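Putative sugar ABC transport system, substrate-binding protein (Bordetella parapertussis, PDB 5IX8) probably binds a sugar or related solute in the periplasm and hands it to an ABC importer, as other members of its solute-binding protein family do. Local coordinates at residues L16-V22 and V75-S81; K141-V146 and D200-T206; G117-D121 and S251-M257. All blocks are in the same frame, centred on the assembly; numbering follows the deposited sequence.

Interaction 1: residues L16-V22 and V75-S81; sequences LKLGVTV and VDYAVLS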
# COMPACT_ATOMS: atom_id res chain seq x y z
N LEU A 16 -10.71 13.34 20.62
CA LEU A 16 -10.08 13.25 19.31
C LEU A 16 -10.91 12.31 18.45
O LEU A 16 -11.03 11.12 18.76
CB LEU A 16 -8.64 12.75 19.44
CG LEU A 16 -7.69 13.00 18.25
CD1 LEU A 16 -6.26 12.69 18.64
CD2 LEU A 16 -8.10 12.23 16.94
N LYS A 17 -11.48 12.84 17.37
CA LYS A 17 -12.33 12.08 16.46
C LYS A 17 -11.68 11.98 15.09
O LYS A 17 -11.19 12.98 14.55
CB LYS A 17 -13.72 12.73 16.32
CG LYS A 17 -14.50 12.80 17.62
CD LYS A 17 -15.67 13.83 17.54
CE LYS A 17 -16.76 13.42 16.61
NZ LYS A 17 -18.13 13.94 17.02
N LEU A 18 -11.68 10.77 14.54
CA LEU A 18 -11.15 10.53 13.20
C LEU A 18 -12.26 10.11 12.25
O LEU A 18 -13.14 9.33 12.62
CB LEU A 18 -10.10 9.40 13.19
CG LEU A 18 -8.89 9.53 14.12
CD1 LEU A 18 -8.07 8.21 14.14
CD2 LEU A 18 -8.06 10.66 13.65
N GLY A 19 -12.18 10.58 11.01
CA GLY A 19 -12.94 9.98 9.91
C GLY A 19 -11.93 9.41 8.93
O GLY A 19 -10.93 10.06 8.64
N VAL A 20 -12.21 8.21 8.41
CA VAL A 20 -11.28 7.46 7.56
C VAL A 20 -11.97 7.16 6.23
O VAL A 20 -13.07 6.60 6.22
CB VAL A 20 -10.85 6.14 8.21
CG1 VAL A 20 -9.88 5.35 7.29
CG2 VAL A 20 -10.26 6.37 9.61
N THR A 21 -11.31 7.49 5.12
CA THR A 21 -11.76 6.97 3.83
C THR A 21 -10.59 6.35 3.07
O THR A 21 -9.54 6.98 2.90
CB THR A 21 -12.45 8.06 2.98
OG1 THR A 21 -12.77 7.51 1.71
CG2 THR A 21 -11.60 9.31 2.81
N VAL A 22 -10.78 5.12 2.59
CA VAL A 22 -9.76 4.42 1.83
C VAL A 22 -10.38 3.97 0.52
O VAL A 22 -11.58 4.13 0.30
CB VAL A 22 -9.18 3.22 2.59
CG1 VAL A 22 -8.37 3.68 3.82
CG2 VAL A 22 -10.31 2.21 2.97
N VAL A 75 -15.24 15.76 12.87
CA VAL A 75 -13.97 15.07 13.07
C VAL A 75 -12.85 16.09 13.25
O VAL A 75 -12.94 17.25 12.84
CB VAL A 75 -13.67 14.11 11.92
CG1 VAL A 75 -14.86 13.19 11.64
CG2 VAL A 75 -13.26 14.83 10.69
N ASP A 76 -11.79 15.66 13.91
CA ASP A 76 -10.58 16.47 14.07
C ASP A 76 -9.55 16.20 12.99
O ASP A 76 -8.84 17.13 12.57
CB ASP A 76 -9.98 16.23 15.46
CG ASP A 76 -10.96 16.58 16.57
OD1 ASP A 76 -11.22 17.79 16.74
OD2 ASP A 76 -11.50 15.70 17.26
N TYR A 77 -9.49 14.97 12.51
CA TYR A 77 -8.61 14.56 11.42
C TYR A 77 -9.39 13.70 10.46
O TYR A 77 -10.17 12.83 10.87
CB TYR A 77 -7.40 13.76 11.89
CG TYR A 77 -6.54 14.54 12.83
CD1 TYR A 77 -6.82 14.58 14.18
CD2 TYR A 77 -5.44 15.26 12.37
CE1 TYR A 77 -6.06 15.33 15.04
CE2 TYR A 77 -4.65 16.01 13.24
CZ TYR A 77 -4.97 16.04 14.57
OH TYR A 77 -4.23 16.80 15.44
N ALA A 78 -9.15 13.93 9.18
CA ALA A 78 -9.56 13.00 8.13
C ALA A 78 -8.35 12.16 7.77
O ALA A 78 -7.25 12.70 7.67
CB ALA A 78 -10.03 13.78 6.90
N VAL A 79 -8.54 10.86 7.60
CA VAL A 79 -7.47 9.95 7.19
C VAL A 79 -7.81 9.46 5.79
O VAL A 79 -8.91 8.95 5.58
CB VAL A 79 -7.33 8.78 8.17
CG1 VAL A 79 -6.23 7.80 7.70
CG2 VAL A 79 -7.08 9.29 9.58
N LEU A 80 -6.89 9.62 4.84
CA LEU A 80 -7.19 9.49 3.42
C LEU A 80 -6.21 8.55 2.75
O LEU A 80 -5.00 8.79 2.79
CB LEU A 80 -7.14 10.87 2.74
CG LEU A 80 -7.20 10.85 1.22
CD1 LEU A 80 -8.56 10.25 0.77
CD2 LEU A 80 -6.96 12.30 0.69
N SER A 81 -6.73 7.49 2.12
CA SER A 81 -6.03 6.74 1.08
C SER A 81 -6.77 7.01 -0.22
O SER A 81 -7.90 6.53 -0.37
CB SER A 81 -6.02 5.24 1.37
OG SER A 81 -5.38 4.94 2.59
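Leu16 meets Tyr77 where two parallel strands, 17-22 and 77-80, run together in the Rossmann-like sheet of one lobe of a periplasmic binding protein. Its CD2 lies 3.8 Å from Tyr77 CD1, slanting against the ring, whose hydroxyl is hydrogen-bonded to Glu268 on helix 254-270. Both the N-H and the carbonyl of Lys17 are engaged by Asp76: the N-H reaches the anti lone pair of Asp76 OD2 (2.9 Å from Lys17 N), and Lys17 O receives Asp76 N at 2.8 Å and, weakly, Tyr77 N. Asp76 CG stands anti to its carbonyl carbon (chi1 -60°), which turns the carboxylate toward this N-H. Leu18 belongs to the face of Tyr77 and Val79, and its CD2 packs on Tyr77 CB at 3.6 Å. Gly19 has no side chain, and Val75 CG1 comes within 3.8 Å of its N. The ladder continues through Gly19 N to Tyr77 O and Val79 N to Gly19 O, the latter 2.7 Å long. Val20 and Val79 then project together from the sheet, Val20 CG2 near Val79 CB, with helix 254-270 reaching Val79 on this face. Thr21 lies on the other face, toward helix 60-73, where Gln66 and Gln63 bind its OG1. Between the paired strands, whose segment axes lie 21° apart, the chain passes through helix 28-43, strand 47-53 and helix 60-73. Beyond Thr21 N to Val79 O, the last rung is Ser81 N to Thr21 O, and Val22 CG1 rests 3.5 Å from Ser81 OG, which is itself hydrogen-bonded to Ala105 O.

Interaction 2: residues K141-V146 and D200-T206; sequences KQVIVV and DAEYVFT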
# COMPACT_ATOMS: atom_id res chain seq x y z
N LYS A 141 17.59 -12.92 -18.48
CA LYS A 141 16.28 -13.56 -18.62
C LYS A 141 15.19 -12.51 -18.75
O LYS A 141 15.32 -11.39 -18.27
CB LYS A 141 15.98 -14.47 -17.43
CG LYS A 141 17.09 -15.50 -17.18
CD LYS A 141 16.75 -16.47 -16.06
CE LYS A 141 17.82 -17.58 -16.02
NZ LYS A 141 17.59 -18.56 -14.93
N GLN A 142 14.10 -12.91 -19.40
CA GLN A 142 13.02 -11.99 -19.72
C GLN A 142 11.97 -11.92 -18.62
O GLN A 142 11.56 -12.95 -18.06
CB GLN A 142 12.35 -12.36 -21.04
CG GLN A 142 13.28 -12.18 -22.21
CD GLN A 142 12.61 -12.51 -23.54
OE1 GLN A 142 11.40 -12.40 -23.68
NE2 GLN A 142 13.42 -12.93 -24.52
N VAL A 143 11.51 -10.71 -18.35
CA VAL A 143 10.59 -10.39 -17.27
C VAL A 143 9.39 -9.65 -17.86
O VAL A 143 9.55 -8.57 -18.45
CB VAL A 143 11.27 -9.51 -16.20
CG1 VAL A 143 10.28 -9.19 -15.05
CG2 VAL A 143 12.58 -10.18 -15.66
N ILE A 144 8.20 -10.23 -17.71
CA ILE A 144 6.96 -9.53 -18.06
C ILE A 144 6.66 -8.51 -16.96
O ILE A 144 6.66 -8.86 -15.77
CB ILE A 144 5.80 -10.52 -18.19
CG1 ILE A 144 5.93 -11.33 -19.49
CG2 ILE A 144 4.45 -9.77 -18.11
CD1 ILE A 144 5.18 -12.69 -19.46
N VAL A 145 6.34 -7.28 -17.36
CA VAL A 145 5.98 -6.22 -16.43
C VAL A 145 4.49 -5.92 -16.58
O VAL A 145 4.03 -5.55 -17.66
CB VAL A 145 6.81 -4.94 -16.64
CG1 VAL A 145 6.31 -3.83 -15.70
CG2 VAL A 145 8.34 -5.22 -16.43
N VAL A 146 3.73 -6.11 -15.49
CA VAL A 146 2.30 -5.78 -15.41
C VAL A 146 2.28 -4.68 -14.35
O VAL A 146 2.29 -5.00 -13.16
CB VAL A 146 1.44 -7.00 -15.01
CG1 VAL A 146 -0.04 -6.61 -14.80
CG2 VAL A 146 1.51 -8.09 -16.06
N ASP A 200 9.28 -16.34 -24.09
CA ASP A 200 10.50 -16.70 -23.39
C ASP A 200 10.58 -16.11 -21.99
O ASP A 200 11.57 -16.34 -21.29
CB ASP A 200 11.73 -16.28 -24.23
CG ASP A 200 11.81 -17.00 -25.57
OD1 ASP A 200 11.28 -18.13 -25.69
OD2 ASP A 200 12.39 -16.45 -26.51
N ALA A 201 9.56 -15.37 -21.55
CA ALA A 201 9.62 -14.80 -20.20
C ALA A 201 9.69 -15.88 -19.12
O ALA A 201 9.02 -16.93 -19.21
CB ALA A 201 8.38 -13.93 -19.95
N GLU A 202 10.47 -15.61 -18.07
CA GLU A 202 10.59 -16.54 -16.95
C GLU A 202 10.10 -15.93 -15.65
O GLU A 202 10.06 -16.61 -14.62
CB GLU A 202 12.04 -17.01 -16.79
CG GLU A 202 12.42 -17.94 -17.93
CD GLU A 202 13.86 -18.36 -17.90
OE1 GLU A 202 14.21 -19.25 -17.10
OE2 GLU A 202 14.66 -17.81 -18.68
N TYR A 203 9.70 -14.66 -15.68
CA TYR A 203 9.29 -13.94 -14.49
C TYR A 203 8.15 -13.02 -14.88
O TYR A 203 8.05 -12.61 -16.03
CB TYR A 203 10.40 -13.07 -13.95
CG TYR A 203 11.59 -13.84 -13.50
CD1 TYR A 203 11.63 -14.38 -12.23
CD2 TYR A 203 12.69 -14.03 -14.33
CE1 TYR A 203 12.75 -15.10 -11.78
CE2 TYR A 203 13.82 -14.74 -13.89
CZ TYR A 203 13.84 -15.27 -12.62
OH TYR A 203 14.93 -15.98 -12.16
N VAL A 204 7.32 -12.67 -13.89
CA VAL A 204 6.29 -11.65 -14.05
C VAL A 204 6.37 -10.73 -12.84
O VAL A 204 6.39 -11.19 -11.70
CB VAL A 204 4.87 -12.24 -14.16
CG1 VAL A 204 3.82 -11.10 -14.32
CG2 VAL A 204 4.77 -13.23 -15.32
N PHE A 205 6.45 -9.43 -13.10
CA PHE A 205 6.44 -8.45 -12.03
C PHE A 205 5.06 -7.83 -11.92
O PHE A 205 4.49 -7.44 -12.94
CB PHE A 205 7.47 -7.35 -12.29
CG PHE A 205 7.33 -6.18 -11.38
CD1 PHE A 205 7.92 -6.20 -10.12
CD2 PHE A 205 6.59 -5.08 -11.77
CE1 PHE A 205 7.81 -5.11 -9.26
CE2 PHE A 205 6.44 -4.01 -10.92
CZ PHE A 205 7.06 -4.02 -9.65
N THR A 206 4.54 -7.72 -10.70
CA THR A 206 3.27 -7.05 -10.41
C THR A 206 3.46 -6.21 -9.15
O THR A 206 4.24 -6.59 -8.26
CB THR A 206 2.11 -8.04 -10.15
OG1 THR A 206 2.33 -8.73 -8.90
CG2 THR A 206 1.94 -9.07 -11.30
O HOH W 1 9.65 -13.78 -25.34
O HOH W 2 13.98 -15.69 -20.36
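Ile144 lays its CD1 against Ala201 CB at 3.5 Å, tighter than usual carbon packing; CG1 stands anti to the carbonyl carbon (chi1 -73°), which carries CD1 there, while CG2 lies beside Val204 CG1. Helix 184-197 covers this side. The backbone of Ile144 bonds on both counts, N-H to Tyr203 O and carbonyl to Phe205 N; the latter is short and straight (2.7 Å between Ile144 O and Phe205 N, 170° at the hydrogen). On the opposite face Val143 CG2 meets Tyr203 CB, and Val145 CG1 reaches Phe205 CD2 at 4.1 Å; helix 122-135 packs there, and Phe162 stacks on Phe205. Tyr203 OH is hydrogen-bonded to Asp136. Toward the strand starts, Gln142 O receives Glu202 N, and two waters supplement the pairing. One joins Gln142 OE1 to Asp200 N; the other accepts from Gln142 N and donates to Asp200 O and Glu202 OE2, thereby tying the carboxylate to both backbones. In one of its two modelled conformers, Lys141 passes near Glu202, its NZ 4.1 Å from Glu202 OE1 and beyond a salt bridge. The 30° twist between neighbouring parallel strands, with helices on both faces, is characteristic of the alpha/beta sandwich forming a lobe of periplasmic binding proteins.

Interaction 3: residues G117-D121 and S251-M257; sequences GVLQD and SEPGVIM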
# COMPACT_ATOMS: atom_id res chain seq x y z
N GLY A 117 1.84 12.16 6.77
CA GLY A 117 1.46 10.86 6.27
C GLY A 117 2.20 9.74 6.98
O GLY A 117 3.23 9.94 7.62
N VAL A 118 1.63 8.54 6.87
CA VAL A 118 2.28 7.32 7.33
C VAL A 118 2.13 6.35 6.19
O VAL A 118 0.99 5.99 5.84
CB VAL A 118 1.66 6.74 8.61
CG1 VAL A 118 2.34 5.43 8.95
CG2 VAL A 118 1.77 7.73 9.80
N LEU A 119 3.24 5.94 5.59
CA LEU A 119 3.13 5.05 4.42
C LEU A 119 4.42 4.26 4.30
O LEU A 119 4.97 3.83 5.32
CB LEU A 119 2.77 5.86 3.16
CG LEU A 119 3.65 7.04 2.70
CD1 LEU A 119 3.42 7.24 1.19
CD2 LEU A 119 3.32 8.34 3.41
N GLN A 120 4.82 3.93 3.07
CA GLN A 120 6.12 3.32 2.80
C GLN A 120 6.68 3.94 1.54
O GLN A 120 5.98 4.64 0.81
CB GLN A 120 6.03 1.80 2.62
CG GLN A 120 5.88 1.00 3.90
CD GLN A 120 5.93 -0.50 3.65
OE1 GLN A 120 5.26 -1.00 2.77
NE2 GLN A 120 6.73 -1.21 4.42
N ASP A 121 7.95 3.64 1.27
CA ASP A 121 8.66 4.20 0.12
C ASP A 121 8.38 3.30 -1.08
O ASP A 121 8.96 2.22 -1.21
CB ASP A 121 10.16 4.25 0.44
CG ASP A 121 10.97 4.93 -0.63
OD1 ASP A 121 10.56 4.92 -1.81
OD2 ASP A 121 12.04 5.48 -0.27
N SER A 251 6.40 -7.13 1.92
CA SER A 251 5.45 -6.94 3.02
C SER A 251 4.94 -5.50 3.00
O SER A 251 5.73 -4.57 2.90
CB SER A 251 6.14 -7.24 4.37
OG SER A 251 5.38 -6.81 5.51
N GLU A 252 3.62 -5.31 3.07
CA GLU A 252 3.04 -3.98 3.25
C GLU A 252 2.28 -3.98 4.57
O GLU A 252 1.15 -4.50 4.65
CB GLU A 252 2.14 -3.61 2.09
CG GLU A 252 2.96 -3.42 0.81
CD GLU A 252 2.16 -2.84 -0.34
OE1 GLU A 252 1.67 -1.69 -0.23
OE2 GLU A 252 1.99 -3.54 -1.36
N PRO A 253 2.87 -3.49 5.63
CA PRO A 253 2.30 -3.66 6.98
C PRO A 253 1.23 -2.62 7.30
O PRO A 253 1.43 -1.67 8.04
CB PRO A 253 3.54 -3.51 7.87
CG PRO A 253 4.39 -2.58 7.14
CD PRO A 253 4.23 -2.92 5.68
N GLY A 254 0.04 -2.82 6.72
CA GLY A 254 -1.03 -1.85 6.88
C GLY A 254 -1.43 -1.67 8.33
O GLY A 254 -1.80 -0.57 8.75
N VAL A 255 -1.40 -2.76 9.11
CA VAL A 255 -1.88 -2.70 10.49
C VAL A 255 -1.01 -1.75 11.28
O VAL A 255 -1.51 -0.87 11.97
CB VAL A 255 -1.90 -4.10 11.13
CG1 VAL A 255 -2.18 -3.99 12.63
CG2 VAL A 255 -2.94 -4.99 10.47
N ILE A 256 0.32 -1.87 11.16
CA ILE A 256 1.16 -0.96 11.95
C ILE A 256 1.01 0.48 11.44
O ILE A 256 1.07 1.43 12.24
CB ILE A 256 2.64 -1.43 12.01
CG1 ILE A 256 3.35 -0.65 13.14
CG2 ILE A 256 3.37 -1.24 10.69
CD1 ILE A 256 4.72 -1.14 13.50
N MSE A 257 0.75 0.68 10.14
CA MSE A 257 0.57 2.03 9.63
C MSE A 257 -0.64 2.67 10.29
O MSE A 257 -0.59 3.84 10.68
CB MSE A 257 0.38 2.06 8.12
CG MSE A 257 1.59 1.62 7.34
SE MSE A 257 1.17 1.60 5.40
CE MSE A 257 2.53 0.34 4.90
O HOH W 3 7.43 -3.84 4.51
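Val118 and Gln120 lean on the start of helix 254-270 at two places of different character. The dry part centres on selenomethionine Met257. Val118 CG1 sits 4.0 Å from Met257 CB, and Met257 SE lies 4.1 Å from Leu119 CA. The Met257 side chain extends beyond CG (chi2 177°), bringing its terminal CE to Gln120 CG at 3.6 Å, the two chains crossing at about a right angle. Gln120 is modelled in two conformers, and its contacts here hold for one of them. In that conformer it and Pro253, the N-cap residue just before helix 254-270, approach from opposing directions, with Pro253 CD 3.3 Å from Gln120 NE2. The wetter side lies at Ser251, where a water accepts from Gln120 NE2; its link onward to Ser251 O is very short and somewhat doubtful. Gln120 OE1 is 3.6 Å from Ser251 O without bonding to it. Val291 O also accepts from Gln120 NE2, while Glu252 turns its carboxylate to Arg158 and Ser231. In this bilobal fold the segments belong to crossing connections between the lobes. The chemistry suggests a junction held mainly by packing, with water probably contributing, rather than by direct polar bonds between the two segments.

Interactions 1 and 2 occupy opposite sides of the chain's centre, with contact centres about 39 Å apart, and each pairs the first and third strands in its own sheet. Interaction 3 lies between them, its centre about 16 Å from that of interaction 1 and about 27 Å from that of interaction 2. Strand 116-119 shares the sheet of interaction 1, whereas residues 251-257 follow strand 246-250 of the other sheet and enter helix 254-270, which also packs on interaction 1. Along the chain, interaction 1 closes first; interaction 2 is nested inside the loop closed by interaction 3. This order fits two similar lobes with the chain crossing between them.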